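Local coordinates for putative epoxide hydrolase protein (Klebsiella pneumoniae subsp. pneumoniae, PDB 5BOV) that is probably a hydrolase of the alpha/beta hydrolase fold, perhaps acting on epoxides or on monoacylglycerol esters, at residues R114-R126 against Y233-V245. Sequence-based numbering, arbitrary orientation.
Sequences RTADIVAALWPQR and YEQRLAALPPITV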
ATOM      1  N   ARG A 114      -4.592  -1.577  -1.732  1.00  7.89           N
ATOM      2  CA  ARG A 114      -5.050  -1.657  -3.115  1.00  8.05           C
ATOM      3  C   ARG A 114      -4.208  -2.599  -3.940  1.00  7.72           C
ATOM      4  O   ARG A 114      -4.719  -3.477  -4.633  1.00  8.01           O
ATOM      5  CB  ARG A 114      -5.030  -0.297  -3.721  1.00  8.35           C
ATOM      6  CG  ARG A 114      -5.545  -0.225  -5.113  1.00  9.21           C
ATOM      7  CD  ARG A 114      -5.330   1.172  -5.705  1.00 10.46           C
ATOM      8  NE  ARG A 114      -3.920   1.389  -5.943  1.00 10.54           N
ATOM      9  CZ  ARG A 114      -3.324   2.559  -6.086  1.00 12.56           C
ATOM     10  NH1 ARG A 114      -3.988   3.694  -5.965  1.00 13.84           N
ATOM     11  NH2 ARG A 114      -2.017   2.585  -6.400  1.00 12.87           N
ATOM     12  N   THR A 115      -2.882  -2.525  -3.755  1.00  7.51           N
ATOM     13  CA  THR A 115      -1.981  -3.324  -4.503  1.00  7.74           C
ATOM     14  C   THR A 115      -2.136  -4.834  -4.117  1.00  7.82           C
ATOM     15  O   THR A 115      -2.258  -5.681  -4.995  1.00  7.99           O
ATOM     16  CB  THR A 115      -0.508  -2.884  -4.250  1.00  7.68           C
ATOM     17  OG1 THR A 115      -0.340  -1.517  -4.683  1.00  7.98           O
ATOM     18  CG2 THR A 115       0.427  -3.721  -4.968  1.00  8.17           C
ATOM     19  N   ALA A 116      -2.209  -5.117  -2.821  1.00  7.40           N
ATOM     20  CA  ALA A 116      -2.417  -6.498  -2.392  1.00  7.54           C
ATOM     21  C   ALA A 116      -3.772  -7.047  -2.842  1.00  7.78           C
ATOM     22  O   ALA A 116      -3.853  -8.204  -3.242  1.00  8.14           O
ATOM     23  CB  ALA A 116      -2.353  -6.571  -0.857  1.00  7.50           C
ATOM     24  N   ASP A 117      -4.821  -6.208  -2.792  1.00  7.29           N
ATOM     25  CA  ASP A 117      -6.123  -6.535  -3.247  1.00  7.69           C
ATOM     26  C   ASP A 117      -6.036  -6.995  -4.756  1.00  7.89           C
ATOM     27  O   ASP A 117      -6.655  -8.005  -5.133  1.00  8.10           O
ATOM     28  CB  ASP A 117      -7.107  -5.417  -3.159  1.00  7.80           C
ATOM     29  CG  ASP A 117      -7.486  -5.036  -1.741  1.00  7.89           C
ATOM     30  OD1 ASP A 117      -7.087  -5.720  -0.768  1.00  7.70           O
ATOM     31  OD2 ASP A 117      -8.082  -3.952  -1.647  1.00  7.76           O
ATOM     32  N   ILE A 118      -5.351  -6.198  -5.575  1.00  8.33           N
ATOM     33  CA  ILE A 118      -5.230  -6.497  -6.975  1.00  8.73           C
ATOM     34  C   ILE A 118      -4.480  -7.822  -7.189  1.00  9.24           C
ATOM     35  O   ILE A 118      -4.932  -8.635  -8.042  1.00  9.52           O
ATOM     36  CB  ILE A 118      -4.561  -5.346  -7.745  1.00  8.91           C
ATOM     37  CG1 ILE A 118      -5.465  -4.158  -7.745  1.00  8.60           C
ATOM     38  CG2 ILE A 118      -4.222  -5.772  -9.218  1.00  9.13           C
ATOM     39  CD1 ILE A 118      -4.784  -2.863  -8.179  1.00  8.60           C
ATOM     40  N   VAL A 119      -3.379  -8.047  -6.494  1.00  9.33           N
ATOM     41  CA  VAL A 119      -2.671  -9.306  -6.642  1.00  9.99           C
ATOM     42  C   VAL A 119      -3.593 -10.466  -6.304  1.00 10.16           C
ATOM     43  O   VAL A 119      -3.657 -11.472  -7.034  1.00 10.62           O
ATOM     44  CB  VAL A 119      -1.375  -9.377  -5.833  1.00  9.94           C
ATOM     45  CG1 VAL A 119      -0.671 -10.646  -6.061  1.00 10.21           C
ATOM     46  CG2 VAL A 119      -0.487  -8.246  -6.274  1.00  9.97           C
ATOM     47  N   ALA A 120      -4.367 -10.342  -5.212  1.00 10.14           N
ATOM     48  CA  ALA A 120      -5.248 -11.382  -4.826  1.00 10.31           C
ATOM     49  C   ALA A 120      -6.372 -11.616  -5.816  1.00 10.90           C
ATOM     50  O   ALA A 120      -6.820 -12.748  -5.989  1.00 11.91           O
ATOM     51  CB  ALA A 120      -5.800 -11.072  -3.423  1.00  9.83           C
ATOM     52  N   ALA A 121      -6.889 -10.552  -6.419  1.00 10.77           N
ATOM     53  CA  ALA A 121      -7.981 -10.705  -7.370  1.00 11.49           C
ATOM     54  C   ALA A 121      -7.526 -11.267  -8.717  1.00 11.99           C
ATOM     55  O   ALA A 121      -8.246 -12.092  -9.369  1.00 12.26           O
ATOM     56  CB  ALA A 121      -8.644  -9.341  -7.544  1.00 11.13           C
ATOM     57  N   LEU A 122      -6.389 -10.825  -9.198  1.00 12.25           N
ATOM     58  CA  LEU A 122      -5.952 -11.232 -10.549  1.00 13.65           C
ATOM     59  C   LEU A 122      -5.061 -12.441 -10.571  1.00 14.25           C
ATOM     60  O   LEU A 122      -5.095 -13.209 -11.570  1.00 14.64           O
ATOM     61  CB  LEU A 122      -5.239 -10.091 -11.273  1.00 14.02           C
ATOM     62  CG  LEU A 122      -6.034  -8.782 -11.441  1.00 14.45           C
ATOM     63  CD1 LEU A 122      -5.229  -7.802 -12.258  1.00 15.02           C
ATOM     64  CD2 LEU A 122      -7.393  -8.979 -12.062  1.00 15.09           C
ATOM     65  N   TRP A 123      -4.270 -12.632  -9.522  1.00 14.67           N
ATOM     66  CA  TRP A 123      -3.424 -13.819  -9.388  1.00 15.56           C
ATOM     67  C   TRP A 123      -3.657 -14.500  -8.035  1.00 14.50           C
ATOM     68  O   TRP A 123      -2.716 -14.617  -7.220  1.00 13.58           O
ATOM     69  CB  TRP A 123      -1.964 -13.425  -9.561  1.00 17.57           C
ATOM     70  CG  TRP A 123      -1.728 -12.725 -10.804  1.00 20.67           C
ATOM     71  CD1 TRP A 123      -1.628 -13.299 -12.058  1.00 22.46           C
ATOM     72  CD2 TRP A 123      -1.555 -11.295 -11.007  1.00 20.99           C
ATOM     73  NE1 TRP A 123      -1.448 -12.311 -13.000  1.00 24.99           N
ATOM     74  CE2 TRP A 123      -1.300 -11.088 -12.387  1.00 22.77           C
ATOM     75  CE3 TRP A 123      -1.573 -10.195 -10.170  1.00 19.70           C
ATOM     76  CZ2 TRP A 123      -1.089  -9.791 -12.939  1.00 23.14           C
ATOM     77  CZ3 TRP A 123      -1.417  -8.929 -10.701  1.00 19.96           C
ATOM     78  CH2 TRP A 123      -1.169  -8.710 -12.062  1.00 20.99           C
ATOM     79  N   PRO A 124      -4.865 -15.010  -7.788  1.00 14.22           N
ATOM     80  CA  PRO A 124      -5.155 -15.586  -6.484  1.00 13.91           C
ATOM     81  C   PRO A 124      -4.219 -16.754  -6.059  1.00 14.38           C
ATOM     82  O   PRO A 124      -3.980 -16.952  -4.859  1.00 14.15           O
ATOM     83  CB  PRO A 124      -6.582 -16.071  -6.603  1.00 14.15           C
ATOM     84  CG  PRO A 124      -6.821 -16.204  -8.085  1.00 14.18           C
ATOM     85  CD  PRO A 124      -6.052 -15.079  -8.665  1.00 14.27           C
ATOM     86  N   GLN A 125      -3.703 -17.518  -7.035  1.00 15.37           N
ATOM     87  CA  GLN A 125      -2.818 -18.639  -6.690  1.00 16.29           C
ATOM     88  C   GLN A 125      -1.540 -18.153  -5.986  1.00 15.16           C
ATOM     89  O   GLN A 125      -0.875 -18.945  -5.305  1.00 15.40           O
ATOM     90  CB  GLN A 125      -2.402 -19.478  -7.924  1.00 19.17           C
ATOM     91  CG  GLN A 125      -3.543 -20.209  -8.501  1.00 23.75           C
ATOM     92  CD  GLN A 125      -3.174 -21.011  -9.792  1.00 28.85           C
ATOM     93  OE1 GLN A 125      -2.041 -21.513  -9.974  1.00 35.02           O
ATOM     94  NE2 GLN A 125      -4.141 -21.128 -10.659  1.00 31.33           N
ATOM     95  N   ARG A 126      -1.190 -16.884  -6.159  1.00 13.79           N
ATOM     96  CA  ARG A 126       0.025 -16.330  -5.554  1.00 13.38           C
ATOM     97  C   ARG A 126      -0.226 -15.820  -4.140  1.00 12.56           C
ATOM     98  O   ARG A 126       0.708 -15.407  -3.439  1.00 11.95           O
ATOM     99  CB  ARG A 126       0.551 -15.158  -6.355  1.00 14.29           C
ATOM    100  CG  ARG A 126       0.866 -15.403  -7.850  1.00 15.23           C
ATOM    101  CD  ARG A 126       1.747 -16.570  -8.132  1.00 16.74           C
ATOM    102  NE  ARG A 126       3.135 -16.418  -7.732  1.00 16.92           N
ATOM    103  CZ  ARG A 126       4.105 -15.870  -8.464  1.00 17.38           C
ATOM    104  NH1 ARG A 126       3.890 -15.307  -9.641  1.00 17.75           N
ATOM    105  NH2 ARG A 126       5.335 -15.819  -7.932  1.00 16.94           N
ATOM    106  N   TYR A 233      -5.249  -5.591 -17.479  1.00 17.29           N
ATOM    107  CA  TYR A 233      -5.507  -5.694 -16.053  1.00 16.41           C
ATOM    108  C   TYR A 233      -6.554  -4.698 -15.628  1.00 15.47           C
ATOM    109  O   TYR A 233      -7.409  -5.043 -14.831  1.00 15.57           O
ATOM    110  CB  TYR A 233      -4.227  -5.406 -15.292  1.00 16.37           C
ATOM    111  CG  TYR A 233      -3.059  -6.312 -15.644  1.00 18.02           C
ATOM    112  CD1 TYR A 233      -3.228  -7.640 -15.951  1.00 19.02           C
ATOM    113  CD2 TYR A 233      -1.753  -5.812 -15.524  1.00 18.90           C
ATOM    114  CE1 TYR A 233      -2.097  -8.489 -16.234  1.00 20.78           C
ATOM    115  CE2 TYR A 233      -0.642  -6.646 -15.775  1.00 19.39           C
ATOM    116  CZ  TYR A 233      -0.822  -7.944 -16.124  1.00 20.81           C
ATOM    117  OH  TYR A 233       0.284  -8.755 -16.333  1.00 23.56           O
ATOM    118  N   GLU A 234      -6.479  -3.446 -16.095  1.00 14.91           N
ATOM    119  CA  GLU A 234      -7.408  -2.432 -15.655  1.00 14.31           C
ATOM    120  C   GLU A 234      -8.805  -2.764 -16.133  1.00 15.40           C
ATOM    121  O   GLU A 234      -9.806  -2.486 -15.429  1.00 14.25           O
ATOM    122  CB  GLU A 234      -7.039  -1.035 -16.078  1.00 14.73           C
ATOM    123  CG  GLU A 234      -5.707  -0.564 -15.562  1.00 14.84           C
ATOM    124  CD  GLU A 234      -5.612  -0.402 -14.007  1.00 13.88           C
ATOM    125  OE1 GLU A 234      -6.657  -0.488 -13.313  1.00 13.81           O
ATOM    126  OE2 GLU A 234      -4.453  -0.228 -13.534  1.00 13.88           O
ATOM    127  N   GLN A 235      -8.907  -3.358 -17.310  1.00 15.77           N
ATOM    128  CA  GLN A 235     -10.234  -3.780 -17.756  1.00 18.27           C
ATOM    129  C   GLN A 235     -10.851  -4.852 -16.838  1.00 17.64           C
ATOM    130  O   GLN A 235     -12.059  -4.746 -16.494  1.00 18.65           O
ATOM    131  CB  GLN A 235     -10.176  -4.295 -19.204  1.00 20.73           C
ATOM    132  CG  GLN A 235     -11.543  -4.847 -19.689  1.00 24.04           C
ATOM    133  CD  GLN A 235     -11.465  -5.193 -21.165  1.00 30.04           C
ATOM    134  OE1 GLN A 235     -10.380  -5.217 -21.774  1.00 35.39           O
ATOM    135  NE2 GLN A 235     -12.597  -5.427 -21.760  1.00 33.13           N
ATOM    136  N   ARG A 236     -10.050  -5.828 -16.389  1.00 17.28           N
ATOM    137  CA  ARG A 236     -10.514  -6.843 -15.487  1.00 17.46           C
ATOM    138  C   ARG A 236     -10.908  -6.176 -14.120  1.00 15.37           C
ATOM    139  O   ARG A 236     -11.930  -6.527 -13.531  1.00 14.89           O
ATOM    140  CB  ARG A 236      -9.460  -7.928 -15.254  1.00 19.42           C
ATOM    141  CG  ARG A 236      -9.330  -8.813 -16.462  1.00 23.17           C
ATOM    142  CD  ARG A 236      -8.049  -9.636 -16.428  1.00 26.20           C
ATOM    143  NE  ARG A 236      -8.023 -10.654 -15.373  1.00 27.80           N
ATOM    144  CZ  ARG A 236      -6.924 -11.361 -15.027  1.00 33.19           C
ATOM    145  NH1 ARG A 236      -5.740 -11.170 -15.670  1.00 36.89           N
ATOM    146  NH2 ARG A 236      -6.972 -12.269 -14.036  1.00 33.88           N
ATOM    147  N   LEU A 237     -10.113  -5.195 -13.693  1.00 14.28           N
ATOM    148  CA  LEU A 237     -10.332  -4.579 -12.376  1.00 13.42           C
ATOM    149  C   LEU A 237     -11.555  -3.699 -12.394  1.00 13.05           C
ATOM    150  O   LEU A 237     -12.225  -3.547 -11.385  1.00 11.15           O
ATOM    151  CB  LEU A 237      -9.089  -3.801 -11.951  1.00 13.09           C
ATOM    152  CG  LEU A 237      -7.869  -4.680 -11.660  1.00 13.11           C
ATOM    153  CD1 LEU A 237      -6.656  -3.780 -11.468  1.00 13.08           C
ATOM    154  CD2 LEU A 237      -8.104  -5.555 -10.392  1.00 13.28           C
ATOM    155  N   ALA A 238     -11.903  -3.150 -13.542  1.00 12.73           N
ATOM    156  CA  ALA A 238     -13.058  -2.258 -13.613  1.00 13.83           C
ATOM    157  C   ALA A 238     -14.364  -2.975 -13.350  1.00 14.64           C
ATOM    158  O   ALA A 238     -15.369  -2.332 -12.970  1.00 14.74           O
ATOM    159  CB  ALA A 238     -13.088  -1.560 -14.972  1.00 14.52           C
ATOM    160  N   ALA A 239     -14.363  -4.297 -13.507  1.00 14.31           N
ATOM    161  CA  ALA A 239     -15.530  -5.116 -13.121  1.00 15.25           C
ATOM    162  C   ALA A 239     -15.700  -5.297 -11.613  1.00 14.35           C
ATOM    163  O   ALA A 239     -16.651  -5.921 -11.179  1.00 15.15           O
ATOM    164  CB  ALA A 239     -15.487  -6.456 -13.808  1.00 15.73           C
ATOM    165  N   LEU A 240     -14.722  -4.809 -10.837  1.00 13.39           N
ATOM    166  CA  LEU A 240     -14.694  -4.987  -9.394  1.00 12.85           C
ATOM    167  C   LEU A 240     -14.773  -6.453  -9.023  1.00 12.45           C
ATOM    168  O   LEU A 240     -15.685  -6.867  -8.311  1.00 13.42           O
ATOM    169  CB  LEU A 240     -15.737  -4.155  -8.695  1.00 13.25           C
ATOM    170  CG  LEU A 240     -15.825  -2.665  -9.102  1.00 14.31           C
ATOM    171  CD1 LEU A 240     -16.915  -1.971  -8.261  1.00 15.18           C
ATOM    172  CD2 LEU A 240     -14.495  -1.983  -8.977  1.00 14.28           C
ATOM    173  N   PRO A 241     -13.820  -7.248  -9.476  1.00 12.02           N
ATOM    174  CA  PRO A 241     -13.840  -8.660  -9.200  1.00 12.17           C
ATOM    175  C   PRO A 241     -13.708  -8.970  -7.702  1.00 12.16           C
ATOM    176  O   PRO A 241     -12.944  -8.325  -7.021  1.00 11.16           O
ATOM    177  CB  PRO A 241     -12.619  -9.173  -9.957  1.00 12.61           C
ATOM    178  CG  PRO A 241     -11.696  -8.023  -9.941  1.00 12.32           C
ATOM    179  CD  PRO A 241     -12.595  -6.868 -10.185  1.00 11.96           C
ATOM    180  N   PRO A 242     -14.375  -9.993  -7.212  1.00 12.18           N
ATOM    181  CA  PRO A 242     -14.235 -10.301  -5.807  1.00 12.38           C
ATOM    182  C   PRO A 242     -12.928 -11.011  -5.504  1.00 12.15           C
ATOM    183  O   PRO A 242     -12.264 -11.516  -6.418  1.00 12.69           O
ATOM    184  CB  PRO A 242     -15.399 -11.255  -5.568  1.00 13.51           C
ATOM    185  CG  PRO A 242     -15.627 -11.922  -6.881  1.00 13.96           C
ATOM    186  CD  PRO A 242     -15.435 -10.800  -7.867  1.00 13.56           C
ATOM    187  N   ILE A 243     -12.522 -10.931  -4.238  1.00 11.48           N
ATOM    188  CA  ILE A 243     -11.307 -11.622  -3.788  1.00 11.23           C
ATOM    189  C   ILE A 243     -11.746 -12.922  -3.157  1.00 10.86           C
ATOM    190  O   ILE A 243     -12.582 -12.963  -2.212  1.00 10.69           O
ATOM    191  CB  ILE A 243     -10.562 -10.704  -2.822  1.00 11.35           C
ATOM    192  CG1 ILE A 243      -9.906  -9.594  -3.676  1.00 11.57           C
ATOM    193  CG2 ILE A 243      -9.503 -11.491  -2.076  1.00 11.44           C
ATOM    194  CD1 ILE A 243      -9.472  -8.406  -2.919  1.00 11.59           C
ATOM    195  N   THR A 244     -11.143 -14.004  -3.609  1.00 10.79           N
ATOM    196  CA  THR A 244     -11.551 -15.339  -3.226  1.00 11.16           C
ATOM    197  C   THR A 244     -10.708 -15.957  -2.092  1.00 10.97           C
ATOM    198  O   THR A 244     -11.030 -17.014  -1.552  1.00 11.58           O
ATOM    199  CB  THR A 244     -11.459 -16.310  -4.456  1.00 12.09           C
ATOM    200  OG1 THR A 244     -10.095 -16.454  -4.865  1.00 12.22           O
ATOM    201  CG2 THR A 244     -12.325 -15.830  -5.583  1.00 12.81           C
ATOM    202  N   VAL A 245      -9.549 -15.311  -1.772  1.00 10.06           N
ATOM    203  CA  VAL A 245      -8.620 -15.872  -0.811  1.00 10.03           C
ATOM    204  C   VAL A 245      -9.009 -15.480   0.607  1.00  9.66           C
ATOM    205  O   VAL A 245      -9.735 -14.490   0.822  1.00  9.68           O
ATOM    206  CB  VAL A 245      -7.164 -15.440  -1.076  1.00 10.21           C
ATOM    207  CG1 VAL A 245      -6.816 -15.717  -2.556  1.00 10.80           C
ATOM    208  CG2 VAL A 245      -6.904 -14.008  -0.737  1.00  9.77           C
TER
HETATM  209  O   HOH W   1      -9.357 -13.921  -5.839  1.00 15.82           O
HETATM  210  O   HOH W   2      -9.124 -12.886 -11.998  1.00 35.95           O
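Trp123 turns the edge of its six-membered ring toward one face of Tyr233, a T-shaped pair with planes at 78° and CZ2 of the indole 3.7 Å from Tyr233 CE1; CH2 lies over the centre of the phenol ring. One face of the indole carries its own neighbour Leu122 CB, and at its edge, in plane, lie Val119 CA and Tyr233 CZ. The third flat group, the guanidinium of Arg236, has Leu122 CD2 over one face, 3.8 Å from CZ, and water 2 at its edge, in plane. The chain, anti at chi2, bends at chi3 and brings NH2 back over the helix end, where it makes a weak, bent hydrogen bond to Leu122 O (3.2 Å, 131°) and reaches Ala121 O through water 2. Two carbonyls of the last helical turn thus gain partners, and the basic group probably suits the negative end of the helix dipole.

Deeper in, Leu237 meets Ile118 at about a right angle, its CD1 3.9 Å from Ile118 CG2, while its CD2 packs on Leu122. Beyond the turn, Ile243 sends CD1 to Asp117 O (3.6 Å), and the small Ala121 lets the chain pass close. Water 1 joins Ala120 O to Thr244 N.

Helix 111-122, whose start overlaps a probable nucleophile elbow, runs roughly perpendicular to helix 231-238; the chain then passes it toward strand 247-252, with Ile243 also touching Leu130 of strand 127-133, while helix 85-98 receives Ile118 at Ala89.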